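PDB 6RXD: histidine acid phosphatase from Bifidobacterium longum subsp. infantis, which probably removes phosphate groups from inositol polyphosphates such as phytate, and from 2,3-bisphosphoglycerate, as a phytase of the MINPP1 subfamily. Local coordinates for residues A[25-30]-A[469-474]; A[35-40]-A[448-453]; A[130-135]-A[389-394]; A[465-470]-A[490-495]. All blocks are in the same frame, centred on the assembly; numbering follows the deposited sequence.

Overall arrangement
All four contacts reach one mixed sheet of the histidine phosphatase fold; in contact 1 a segment without regular structure lies against strand 467-472. Contact 3 pairs parallel strands 132-137 and 391-398; contact 2 adds the antiparallel pair 34-44 and 445-453, and the two touch where strands 34-44 and 391-398 run side by side. Contacts 1 and 4 share R469 and M470 of strand 467-472, the neighbour of strand 445-453. Contacts 1 and 4 are mostly buried, contacts 2 and 3 only partly. Backbone ladders, each with a bulge, hold contacts 2 and 3. Contact 4 mixes a short ladder with an arginine over tryptophan, while contact 1 relies on side chains reaching backbone carbonyls, and on waters.

Contact 1. Residues A[25-30]-A[469-474]; sequences SSYSKA and RMLYNE
With CG of Y27 set beside its own backbone N (chi1 -65°), the phenol reaches across to L471 and E474, while the chain of R469, bent at chi2 and chi3, brings its guanidinium to S28. An irregular N-terminal segment is thereby laid over an inner strand, 467-472, of the mixed sheet of the histidine phosphatase fold. CD1 of L471 sits over one face of the Y27 ring, off toward the rim, in a CH-pi contact 3.9 Å from the ring centroid. The phenol OH donates to the carbonyl O of E474 at 2.6 Å, an oxygen that lies at the edge of the ring. A water also donates to that OH and to OE2 of E474, whose carboxylate is further held by R114 and Y16. R469 NH1 donates to S28 O at 3.0 Å, in the carbonyl plane and on a lone pair, although the oxygen is about 20° out of the guanidinium plane. Salt bridges to D449 and E476 fix the same guanidinium and probably balance its buried charge; E476 also binds S28 OG. A second water donates to S28 O at 2.8 Å and accepts from R469 NH2 at 3.0 Å.

Contact 2. Residues A[35-40]-A[448-453]; sequences GPIYTE and WDVYAR
Strands 35-40 and 448-453 run antiparallel, G35 opposite A452 and E40 opposite W448, with the register slipping by one residue where I37 and Y38 both face V450. V450 O takes both amides there: I37 N at 2.9 Å, nearly straight, and Y38 N at 3.2 Å, more bent. Before the slip, P36 sits over one face of the Y451 ring. Its CA stands over the centre of the phenol ring, and its CB makes a CH-pi contact 4.0 Å from the centroid. The extra residue, I37, has CG1 set between its backbone N and carbonyl carbon (chi1 58°), which brings CG1 and CD1 to V450 CG1 while CG2 and CD1 touch A452 CB. Beyond the bulge, T39 and D449 lie side by side and point the same way. T39 OG1 is 2.9 Å from D449 OD1 and 3.1 Å from W448 O, two acceptors within reach of a single proton. D449 OD1 also forms a salt bridge with R118, which would probably favour the charged carboxylate. E40 and W448 also run alongside each other, with the carboxylate plane almost perpendicular to the indole and OE2 3.6 Å from CE3; the other oxygen, OE1, forms a salt bridge with R396. F378 and F479 meet the W448 ring edge-to-face. The doubled amides on V450 O make this a classic beta bulge, set within the central mixed sheet of a branch 2 histidine phosphatase.

Contact 3. Residues A[130-135]-A[389-394]; sequences GGTIAY and GSTVAT
S390 O receives the amide of T132 at 2.7 Å, almost straight at 172°, and so ties the start of strand 132-137 to the residue just before strand 391-398. T132 OG1 is 3.3 Å from S390 O, a weak bond at best. The CB-OG1 bond of T132 stands between the backbone N and the carbonyl carbon (chi1 63°), turning OG1 to the other segment, where T391 OG1 is 3.5 Å away; which acceptor each proton serves is not settled. S167 OG is a further weak partner of T132 OG1. T132 O is taken in its carbonyl plane by V392 N at 2.8 Å, and T391 CA makes a CA-H...O contact with the same oxygen. The register then shifts by one, a beta bulge in a parallel pair at the 132-137 side of the sheet of this histidine phosphatase, and I133 comes to face A393. At this bulge the buried amide N of A393 has no partner in the model. The ladder resumes with A134 N donating to A393 O at 2.9 Å. Both methyls of V392 touch the other segment: CG2 lies 3.4 Å from T132 O, and CG1 comes 4.0 Å from the CA of G131. G131 O, meanwhile, is met by N165 ND2. On the far side of strand 391-398, V392 O accepts from T39 N, and T394 OG1 pairs with Y38 OH.

Contact 4. Residues A[465-470]-A[490-495]; sequences TPIVRM and STWYKL
T491 comes first across from R469: its carbonyl O accepts a hydrogen bond from a water that in turn accepts from M470 N, a water bridge beyond the last direct backbone bond between the segments. Its OG1 pairs with E476. W492 follows, its amide held by S490 OG at 3.0 Å in an ST turn. Its CG lies beside the backbone N (chi1 -64°), which turns the indole across strand 467-472, over R469. CB of R469 sits 3.4 Å from the centroid of the six-membered ring, almost on the normal. Further out, the guanidinium presents one face to the six-membered ring, with W492 CZ2 over its centre, though the two planes are 46° apart. CD1 of I467 meets CE3 of the same indole at 3.8 Å. Y493 exchanges two backbone bonds with V468, V468 N to Y493 O at 2.7 Å and Y493 N to V468 O at 2.8 Å, while V468 O also lies at the edge of the phenol ring. K494 runs out extended past CG2 of T465, and its NZ shares a water with T465 OG1, besides reaching the carbonyls of D512 and R514. L495 N closes the pairing by donating to P466 O at 2.9 Å. The segment thus passes from a short two-bridge antiparallel pairing in the mixed sheet straight into helix 495-501, with K494 at its N-cap position.

Contact 1. Residues A[25-30]-A[469-474]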
loop_
_atom_site.group_PDB
_atom_site.type_symbol
_atom_site.label_atom_id
_atom_site.label_comp_id
_atom_site.label_asym_id
_atom_site.label_seq_id
_atom_site.Cartn_x
_atom_site.Cartn_y
_atom_site.Cartn_z
ATOM N N SER A 25 24.208 0.066 -1.613
ATOM C CA SER A 25 25.588 0.357 -1.229
ATOM C C SER A 25 25.971 1.823 -1.419
ATOM O O SER A 25 27.081 2.222 -1.063
ATOM C CB SER A 25 26.556 -0.511 -2.037
ATOM O OG SER A 25 26.479 -0.187 -3.416
ATOM N N SER A 26 25.067 2.626 -1.975
ATOM C CA SER A 26 25.415 3.997 -2.335
ATOM C C SER A 26 24.597 5.082 -1.634
ATOM O O SER A 26 24.573 6.224 -2.089
ATOM C CB SER A 26 25.327 4.188 -3.851
ATOM O OG SER A 26 23.986 4.092 -4.294
ATOM N N TYR A 27 23.945 4.751 -0.523
ATOM C CA TYR A 27 23.227 5.793 0.210
ATOM C C TYR A 27 24.252 6.791 0.731
ATOM O O TYR A 27 25.347 6.401 1.158
ATOM C CB TYR A 27 22.433 5.204 1.378
ATOM C CG TYR A 27 21.320 4.274 0.948
ATOM C CD1 TYR A 27 20.440 4.634 -0.061
ATOM C CD2 TYR A 27 21.160 3.036 1.550
ATOM C CE1 TYR A 27 19.421 3.784 -0.463
ATOM C CE2 TYR A 27 20.153 2.179 1.155
ATOM C CZ TYR A 27 19.286 2.561 0.152
ATOM O OH TYR A 27 18.280 1.718 -0.240
ATOM N N SER A 28 23.910 8.074 0.700
ATOM C CA SER A 28 24.877 9.099 1.092
ATOM C C SER A 28 25.329 8.966 2.548
ATOM O O SER A 28 24.551 8.559 3.422
ATOM C CB SER A 28 24.329 10.500 0.822
ATOM O OG SER A 28 23.343 10.853 1.779
ATOM N N LYS A 29 26.596 9.293 2.803
ATOM C CA LYS A 29 27.119 9.343 4.162
ATOM C C LYS A 29 26.770 10.682 4.813
ATOM O O LYS A 29 26.784 11.724 4.163
ATOM C CB LYS A 29 28.642 9.167 4.156
ATOM C CG LYS A 29 29.128 7.948 3.377
ATOM C CD LYS A 29 28.427 6.677 3.838
ATOM C CE LYS A 29 29.043 5.434 3.206
ATOM N NZ LYS A 29 28.295 4.205 3.601
ATOM N N ALA A 30 26.470 10.653 6.104
ATOM C CA ALA A 30 26.232 11.883 6.841
ATOM C C ALA A 30 27.515 12.702 6.868
ATOM O O ALA A 30 28.617 12.140 6.774
ATOM C CB ALA A 30 25.762 11.565 8.255
ATOM N N ARG A 469 17.688 12.110 7.085
ATOM C CA ARG A 469 17.724 11.746 5.667
ATOM C C ARG A 469 16.594 10.757 5.402
ATOM O O ARG A 469 16.342 9.890 6.228
ATOM C CB ARG A 469 19.087 11.097 5.360
ATOM C CG ARG A 469 19.268 10.529 3.965
ATOM C CD ARG A 469 18.889 9.036 3.874
ATOM N NE ARG A 469 19.682 8.133 4.718
ATOM C CZ ARG A 469 20.956 7.807 4.493
ATOM N NH1 ARG A 469 21.609 8.345 3.476
ATOM N NH2 ARG A 469 21.586 6.960 5.302
ATOM N N MET A 470 15.918 10.884 4.258
ATOM C CA MET A 470 14.775 10.019 3.935
ATOM C C MET A 470 15.030 9.051 2.776
ATOM O O MET A 470 15.693 9.406 1.788
ATOM C CB MET A 470 13.535 10.874 3.610
ATOM C CG MET A 470 12.355 10.084 3.000
ATOM S SD MET A 470 10.790 10.980 3.096
ATOM C CE MET A 470 11.275 12.575 2.398
ATOM N N LEU A 471 14.509 7.827 2.924
ATOM C CA LEU A 471 14.375 6.858 1.829
ATOM C C LEU A 471 12.893 6.601 1.595
ATOM O O LEU A 471 12.139 6.450 2.549
ATOM C CB LEU A 471 15.050 5.523 2.182
ATOM C CG LEU A 471 16.513 5.438 2.624
ATOM C CD1 LEU A 471 16.994 3.979 2.546
ATOM C CD2 LEU A 471 17.421 6.330 1.831
ATOM N N TYR A 472 12.473 6.547 0.331
ATOM C CA TYR A 472 11.086 6.270 -0.033
ATOM C C TYR A 472 11.148 5.065 -0.960
ATOM O O TYR A 472 11.787 5.119 -2.026
ATOM C CB TYR A 472 10.512 7.476 -0.774
ATOM C CG TYR A 472 9.052 7.398 -1.193
ATOM C CD1 TYR A 472 8.133 6.582 -0.537
ATOM C CD2 TYR A 472 8.603 8.157 -2.263
ATOM C CE1 TYR A 472 6.785 6.540 -0.942
ATOM C CE2 TYR A 472 7.282 8.127 -2.677
ATOM C CZ TYR A 472 6.377 7.325 -2.018
ATOM O OH TYR A 472 5.067 7.339 -2.438
ATOM N N ASN A 473 10.538 3.964 -0.535
ATOM C CA ASN A 473 10.679 2.686 -1.222
ATOM C C ASN A 473 12.153 2.341 -1.458
ATOM O O ASN A 473 12.538 1.792 -2.501
ATOM C CB ASN A 473 9.839 2.687 -2.510
ATOM C CG ASN A 473 8.371 2.991 -2.237
ATOM O OD1 ASN A 473 7.857 2.635 -1.182
ATOM N ND2 ASN A 473 7.692 3.646 -3.182
ATOM N N GLU A 474 12.955 2.672 -0.447
ATOM C CA GLU A 474 14.392 2.419 -0.402
ATOM C C GLU A 474 15.224 3.172 -1.438
ATOM O O GLU A 474 16.391 2.850 -1.660
ATOM C CB GLU A 474 14.695 0.917 -0.361
ATOM C CG GLU A 474 14.490 0.344 1.050
ATOM C CD GLU A 474 14.645 -1.159 1.113
ATOM O OE1 GLU A 474 13.766 -1.857 0.566
ATOM O OE2 GLU A 474 15.635 -1.645 1.715
HETATM O O HOH W 1 17.971 -0.223 1.802
HETATM O O HOH W 2 24.417 6.191 4.843
#

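Contact 2. Residues A[35-40]-A[448-453]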
loop_
_atom_site.group_PDB
_atom_site.type_symbol
_atom_site.label_atom_id
_atom_site.label_comp_id
_atom_site.label_asym_id
_atom_site.label_seq_id
_atom_site.Cartn_x
_atom_site.Cartn_y
_atom_site.Cartn_z
ATOM N N GLY A 35 27.094 10.998 13.747
ATOM C CA GLY A 35 26.910 9.566 13.920
ATOM C C GLY A 35 25.445 9.242 14.157
ATOM O O GLY A 35 24.671 10.112 14.569
ATOM N N PRO A 36 25.053 7.987 13.904
ATOM C CA PRO A 36 23.639 7.598 13.957
ATOM C C PRO A 36 23.068 7.613 15.375
ATOM O O PRO A 36 23.736 7.145 16.304
ATOM C CB PRO A 36 23.662 6.160 13.430
ATOM C CG PRO A 36 25.049 5.660 13.760
ATOM C CD PRO A 36 25.931 6.856 13.539
ATOM N N ILE A 37 21.853 8.140 15.546
ATOM C CA ILE A 37 21.168 8.062 16.844
ATOM C C ILE A 37 19.755 7.457 16.786
ATOM O O ILE A 37 19.214 7.054 17.811
ATOM C CB ILE A 37 21.072 9.426 17.548
ATOM C CG1 ILE A 37 20.332 10.439 16.668
ATOM C CG2 ILE A 37 22.464 9.945 17.918
ATOM C CD1 ILE A 37 19.833 11.659 17.447
ATOM N N TYR A 38 19.143 7.405 15.604
ATOM C CA TYR A 38 17.761 6.946 15.524
ATOM C C TYR A 38 17.413 6.555 14.100
ATOM O O TYR A 38 17.976 7.097 13.148
ATOM C CB TYR A 38 16.818 8.063 16.021
ATOM C CG TYR A 38 15.354 7.674 16.072
ATOM C CD1 TYR A 38 14.876 6.795 17.048
ATOM C CD2 TYR A 38 14.444 8.199 15.156
ATOM C CE1 TYR A 38 13.526 6.432 17.090
ATOM C CE2 TYR A 38 13.104 7.851 15.197
ATOM C CZ TYR A 38 12.653 6.969 16.150
ATOM O OH TYR A 38 11.309 6.631 16.164
ATOM N N THR A 39 16.493 5.611 13.946
ATOM C CA THR A 39 15.898 5.384 12.630
ATOM C C THR A 39 14.428 5.029 12.787
ATOM O O THR A 39 14.012 4.584 13.850
ATOM C CB THR A 39 16.642 4.289 11.845
ATOM O OG1 THR A 39 16.156 4.251 10.494
ATOM C CG2 THR A 39 16.460 2.912 12.500
ATOM N N GLU A 40 13.622 5.236 11.748
ATOM C CA GLU A 40 12.208 4.891 11.869
ATOM C C GLU A 40 11.582 4.661 10.512
ATOM O O GLU A 40 12.136 5.046 9.489
ATOM C CB GLU A 40 11.436 5.976 12.613
ATOM C CG GLU A 40 11.458 7.317 11.920
ATOM C CD GLU A 40 10.609 8.333 12.626
ATOM O OE1 GLU A 40 9.567 7.955 13.203
ATOM O OE2 GLU A 40 10.994 9.522 12.621
ATOM N N TRP A 448 13.251 7.132 7.793
ATOM C CA TRP A 448 14.105 8.287 8.071
ATOM C C TRP A 448 15.258 7.829 8.931
ATOM O O TRP A 448 15.046 7.087 9.901
ATOM C CB TRP A 448 13.358 9.362 8.862
ATOM C CG TRP A 448 12.290 10.117 8.122
ATOM C CD1 TRP A 448 11.874 9.933 6.834
ATOM C CD2 TRP A 448 11.495 11.178 8.656
ATOM N NE1 TRP A 448 10.861 10.820 6.537
ATOM C CE2 TRP A 448 10.613 11.595 7.642
ATOM C CE3 TRP A 448 11.455 11.819 9.897
ATOM C CZ2 TRP A 448 9.683 12.628 7.832
ATOM C CZ3 TRP A 448 10.532 12.843 10.092
ATOM C CH2 TRP A 448 9.666 13.239 9.057
ATOM N N ASP A 449 16.461 8.300 8.604
ATOM C CA ASP A 449 17.633 8.085 9.453
ATOM C C ASP A 449 18.015 9.392 10.125
ATOM O O ASP A 449 17.991 10.442 9.486
ATOM C CB ASP A 449 18.819 7.606 8.617
ATOM C CG ASP A 449 18.554 6.286 7.931
ATOM O OD1 ASP A 449 17.838 5.446 8.504
ATOM O OD2 ASP A 449 19.055 6.089 6.806
ATOM N N VAL A 450 18.384 9.325 11.406
ATOM C CA VAL A 450 18.731 10.531 12.147
ATOM C C VAL A 450 20.114 10.391 12.752
ATOM O O VAL A 450 20.400 9.411 13.445
ATOM C CB VAL A 450 17.715 10.817 13.277
ATOM C CG1 VAL A 450 18.043 12.140 13.978
ATOM C CG2 VAL A 450 16.302 10.850 12.721
ATOM N N TYR A 451 20.972 11.364 12.472
ATOM C CA TYR A 451 22.328 11.363 12.999
ATOM C C TYR A 451 22.535 12.614 13.845
ATOM O O TYR A 451 21.771 13.580 13.742
ATOM C CB TYR A 451 23.343 11.367 11.856
ATOM C CG TYR A 451 23.612 10.041 11.161
ATOM C CD1 TYR A 451 24.913 9.636 10.906
ATOM C CD2 TYR A 451 22.579 9.208 10.745
ATOM C CE1 TYR A 451 25.184 8.450 10.246
ATOM C CE2 TYR A 451 22.847 8.007 10.084
ATOM C CZ TYR A 451 24.145 7.643 9.840
ATOM O OH TYR A 451 24.422 6.461 9.185
ATOM N N ALA A 452 23.567 12.608 14.684
ATOM C CA ALA A 452 23.847 13.773 15.518
ATOM C C ALA A 452 25.337 13.948 15.681
ATOM O O ALA A 452 26.094 12.976 15.619
ATOM C CB ALA A 452 23.176 13.635 16.889
ATOM N N ARG A 453 25.752 15.194 15.874
ATOM C CA ARG A 453 27.133 15.489 16.227
ATOM C C ARG A 453 27.182 15.693 17.737
ATOM O O ARG A 453 26.381 16.458 18.294
ATOM C CB ARG A 453 27.607 16.746 15.494
ATOM C CG ARG A 453 28.997 17.197 15.889
ATOM C CD ARG A 453 29.428 18.415 15.101
ATOM N NE ARG A 453 30.791 18.823 15.443
ATOM C CZ ARG A 453 31.411 19.867 14.904
ATOM N NH1 ARG A 453 30.789 20.619 14.004
ATOM N NH2 ARG A 453 32.652 20.166 15.274
#

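Contact 3. Residues A[130-135]-A[389-394]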
loop_
_atom_site.group_PDB
_atom_site.type_symbol
_atom_site.label_atom_id
_atom_site.label_comp_id
_atom_site.label_asym_id
_atom_site.label_seq_id
_atom_site.Cartn_x
_atom_site.Cartn_y
_atom_site.Cartn_z
ATOM N N GLY A 130 21.967 -0.954 25.426
ATOM C CA GLY A 130 20.607 -1.133 25.899
ATOM C C GLY A 130 19.553 -0.371 25.115
ATOM O O GLY A 130 18.450 -0.145 25.610
ATOM N N GLY A 131 19.876 0.021 23.889
ATOM C CA GLY A 131 18.918 0.740 23.065
ATOM C C GLY A 131 17.788 -0.195 22.684
ATOM O O GLY A 131 18.034 -1.378 22.457
ATOM N N THR A 132 16.558 0.311 22.624
ATOM C CA THR A 132 15.421 -0.564 22.347
ATOM C C THR A 132 14.730 -0.269 21.019
ATOM O O THR A 132 14.802 0.849 20.482
ATOM C CB THR A 132 14.382 -0.552 23.489
ATOM O OG1 THR A 132 13.838 0.764 23.627
ATOM C CG2 THR A 132 15.035 -0.974 24.809
ATOM N N ILE A 133 14.053 -1.286 20.501
ATOM C CA ILE A 133 13.354 -1.185 19.221
ATOM C C ILE A 133 11.849 -1.301 19.458
ATOM O O ILE A 133 11.397 -2.212 20.156
ATOM C CB ILE A 133 13.795 -2.325 18.289
ATOM C CG1 ILE A 133 15.286 -2.200 17.955
ATOM C CG2 ILE A 133 12.961 -2.352 17.008
ATOM C CD1 ILE A 133 15.835 -3.373 17.153
ATOM N N ALA A 134 11.068 -0.387 18.891
ATOM C CA ALA A 134 9.608 -0.461 19.030
ATOM C C ALA A 134 8.979 -0.900 17.725
ATOM O O ALA A 134 9.194 -0.265 16.696
ATOM C CB ALA A 134 9.037 0.889 19.463
ATOM N N TYR A 135 8.218 -1.992 17.766
ATOM C CA TYR A 135 7.460 -2.451 16.606
ATOM C C TYR A 135 6.008 -2.051 16.791
ATOM O O TYR A 135 5.448 -2.229 17.872
ATOM C CB TYR A 135 7.550 -3.977 16.484
ATOM C CG TYR A 135 8.864 -4.486 15.938
ATOM C CD1 TYR A 135 9.132 -4.431 14.577
ATOM C CD2 TYR A 135 9.827 -5.041 16.776
ATOM C CE1 TYR A 135 10.323 -4.899 14.063
ATOM C CE2 TYR A 135 11.035 -5.512 16.265
ATOM C CZ TYR A 135 11.264 -5.437 14.908
ATOM O OH TYR A 135 12.445 -5.898 14.375
ATOM N N GLY A 389 15.778 9.477 25.486
ATOM C CA GLY A 389 15.078 8.207 25.471
ATOM C C GLY A 389 15.915 7.068 24.929
ATOM O O GLY A 389 16.924 7.291 24.253
ATOM N N SER A 390 15.495 5.841 25.212
ATOM C CA SER A 390 16.264 4.654 24.859
ATOM C C SER A 390 15.751 3.947 23.607
ATOM O O SER A 390 16.295 2.927 23.207
ATOM C CB SER A 390 16.277 3.671 26.032
ATOM O OG SER A 390 16.905 4.240 27.169
ATOM N N THR A 391 14.692 4.475 23.003
ATOM C CA THR A 391 14.149 3.834 21.803
ATOM C C THR A 391 14.911 4.312 20.572
ATOM O O THR A 391 14.792 5.471 20.172
ATOM C CB THR A 391 12.644 4.096 21.658
ATOM O OG1 THR A 391 11.970 3.604 22.826
ATOM C CG2 THR A 391 12.082 3.393 20.410
ATOM N N VAL A 392 15.708 3.422 19.983
ATOM C CA VAL A 392 16.578 3.805 18.873
ATOM C C VAL A 392 15.909 3.605 17.514
ATOM O O VAL A 392 16.425 4.053 16.490
ATOM C CB VAL A 392 17.912 3.035 18.892
ATOM C CG1 VAL A 392 18.718 3.398 20.128
ATOM C CG2 VAL A 392 17.677 1.526 18.826
ATOM N N ALA A 393 14.770 2.923 17.505
ATOM C CA ALA A 393 14.041 2.712 16.250
ATOM C C ALA A 393 12.567 2.461 16.484
ATOM O O ALA A 393 12.181 1.815 17.463
ATOM C CB ALA A 393 14.660 1.542 15.456
ATOM N N THR A 394 11.738 2.970 15.573
ATOM C CA THR A 394 10.319 2.668 15.601
ATOM C C THR A 394 9.962 2.171 14.215
ATOM O O THR A 394 10.091 2.918 13.243
ATOM C CB THR A 394 9.488 3.915 15.951
ATOM O OG1 THR A 394 9.965 4.472 17.187
ATOM C CG2 THR A 394 8.020 3.549 16.106
#

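Contact 4. Residues A[465-470]-A[490-495]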
loop_
_atom_site.group_PDB
_atom_site.type_symbol
_atom_site.label_atom_id
_atom_site.label_comp_id
_atom_site.label_asym_id
_atom_site.label_seq_id
_atom_site.Cartn_x
_atom_site.Cartn_y
_atom_site.Cartn_z
ATOM N N THR A 465 22.197 20.586 16.343
ATOM C CA THR A 465 20.909 20.109 15.857
ATOM C C THR A 465 21.080 18.781 15.124
ATOM O O THR A 465 21.960 18.656 14.275
ATOM C CB THR A 465 20.326 21.142 14.888
ATOM O OG1 THR A 465 20.183 22.396 15.575
ATOM C CG2 THR A 465 18.980 20.691 14.341
ATOM N N PRO A 466 20.227 17.788 15.433
ATOM C CA PRO A 466 20.271 16.495 14.730
ATOM C C PRO A 466 19.900 16.660 13.260
ATOM O O PRO A 466 19.255 17.641 12.896
ATOM C CB PRO A 466 19.176 15.671 15.427
ATOM C CG PRO A 466 18.946 16.364 16.755
ATOM C CD PRO A 466 19.199 17.814 16.494
ATOM N N ILE A 467 20.306 15.709 12.428
ATOM C CA ILE A 467 20.035 15.800 10.998
ATOM C C ILE A 467 19.357 14.530 10.503
ATOM O O ILE A 467 19.494 13.461 11.101
ATOM C CB ILE A 467 21.318 16.078 10.194
ATOM C CG1 ILE A 467 22.350 14.972 10.420
ATOM C CG2 ILE A 467 21.895 17.454 10.571
ATOM C CD1 ILE A 467 23.549 15.077 9.482
ATOM N N VAL A 468 18.593 14.657 9.420
ATOM C CA VAL A 468 17.700 13.586 9.014
ATOM C C VAL A 468 17.781 13.368 7.511
ATOM O O VAL A 468 17.889 14.332 6.751
ATOM C CB VAL A 468 16.236 13.965 9.369
ATOM C CG1 VAL A 468 15.255 12.828 9.042
ATOM C CG2 VAL A 468 16.098 14.367 10.857
ATOM N N ARG A 469 17.688 12.110 7.085
ATOM C CA ARG A 469 17.724 11.746 5.667
ATOM C C ARG A 469 16.594 10.757 5.402
ATOM O O ARG A 469 16.342 9.890 6.228
ATOM C CB ARG A 469 19.087 11.097 5.360
ATOM C CG ARG A 469 19.268 10.529 3.965
ATOM C CD ARG A 469 18.889 9.036 3.874
ATOM N NE ARG A 469 19.682 8.133 4.718
ATOM C CZ ARG A 469 20.956 7.807 4.493
ATOM N NH1 ARG A 469 21.609 8.345 3.476
ATOM N NH2 ARG A 469 21.586 6.960 5.302
ATOM N N MET A 470 15.918 10.884 4.258
ATOM C CA MET A 470 14.775 10.019 3.935
ATOM C C MET A 470 15.030 9.051 2.776
ATOM O O MET A 470 15.693 9.406 1.788
ATOM C CB MET A 470 13.535 10.874 3.610
ATOM C CG MET A 470 12.355 10.084 3.000
ATOM S SD MET A 470 10.790 10.980 3.096
ATOM C CE MET A 470 11.275 12.575 2.398
ATOM N N SER A 490 23.411 18.182 -0.521
ATOM C CA SER A 490 23.142 17.208 0.531
ATOM C C SER A 490 21.678 16.797 0.533
ATOM O O SER A 490 20.804 17.580 0.140
ATOM C CB SER A 490 23.501 17.794 1.898
ATOM O OG SER A 490 23.287 16.848 2.929
ATOM N N THR A 491 21.429 15.562 0.971
ATOM C CA THR A 491 20.073 15.068 1.222
ATOM C C THR A 491 19.791 14.942 2.711
ATOM O O THR A 491 18.809 14.310 3.107
ATOM C CB THR A 491 19.841 13.696 0.563
ATOM O OG1 THR A 491 20.910 12.820 0.928
ATOM C CG2 THR A 491 19.793 13.831 -0.946
ATOM N N TRP A 492 20.659 15.526 3.540
ATOM C CA TRP A 492 20.442 15.581 4.981
ATOM C C TRP A 492 19.864 16.938 5.366
ATOM O O TRP A 492 20.269 17.963 4.819
ATOM C CB TRP A 492 21.758 15.334 5.735
ATOM C CG TRP A 492 22.295 13.968 5.485
ATOM C CD1 TRP A 492 23.038 13.557 4.408
ATOM C CD2 TRP A 492 22.119 12.816 6.316
ATOM N NE1 TRP A 492 23.325 12.218 4.517
ATOM C CE2 TRP A 492 22.772 11.738 5.681
ATOM C CE3 TRP A 492 21.463 12.589 7.534
ATOM C CZ2 TRP A 492 22.798 10.447 6.225
ATOM C CZ3 TRP A 492 21.488 11.312 8.076
ATOM C CH2 TRP A 492 22.155 10.256 7.422
ATOM N N TYR A 493 18.934 16.929 6.327
ATOM C CA TYR A 493 18.223 18.136 6.755
ATOM C C TYR A 493 18.205 18.241 8.271
ATOM O O TYR A 493 17.990 17.239 8.967
ATOM C CB TYR A 493 16.771 18.065 6.291
ATOM C CG TYR A 493 16.599 18.049 4.800
ATOM C CD1 TYR A 493 16.192 19.189 4.131
ATOM C CD2 TYR A 493 16.855 16.897 4.057
ATOM C CE1 TYR A 493 16.020 19.186 2.752
ATOM C CE2 TYR A 493 16.685 16.884 2.666
ATOM C CZ TYR A 493 16.270 18.030 2.031
ATOM O OH TYR A 493 16.091 18.033 0.668
ATOM N N LYS A 494 18.373 19.458 8.782
ATOM C CA LYS A 494 18.263 19.687 10.222
ATOM C C LYS A 494 16.858 19.366 10.719
ATOM O O LYS A 494 15.863 19.628 10.025
ATOM C CB LYS A 494 18.568 21.138 10.563
ATOM C CG LYS A 494 20.040 21.504 10.563
ATOM C CD LYS A 494 20.214 22.878 11.215
ATOM C CE LYS A 494 21.680 23.326 11.189
ATOM N NZ LYS A 494 21.855 24.711 11.756
ATOM N N LEU A 495 16.784 18.813 11.926
ATOM C CA LEU A 495 15.494 18.525 12.548
ATOM C C LEU A 495 14.670 19.802 12.712
ATOM O O LEU A 495 13.452 19.796 12.512
ATOM C CB LEU A 495 15.703 17.847 13.902
ATOM C CG LEU A 495 14.440 17.491 14.693
ATOM C CD1 LEU A 495 13.602 16.472 13.953
ATOM C CD2 LEU A 495 14.831 16.964 16.065
HETATM O O HOH W 3 20.789 24.720 14.247
HETATM O O HOH W 4 16.371 13.086 2.666
#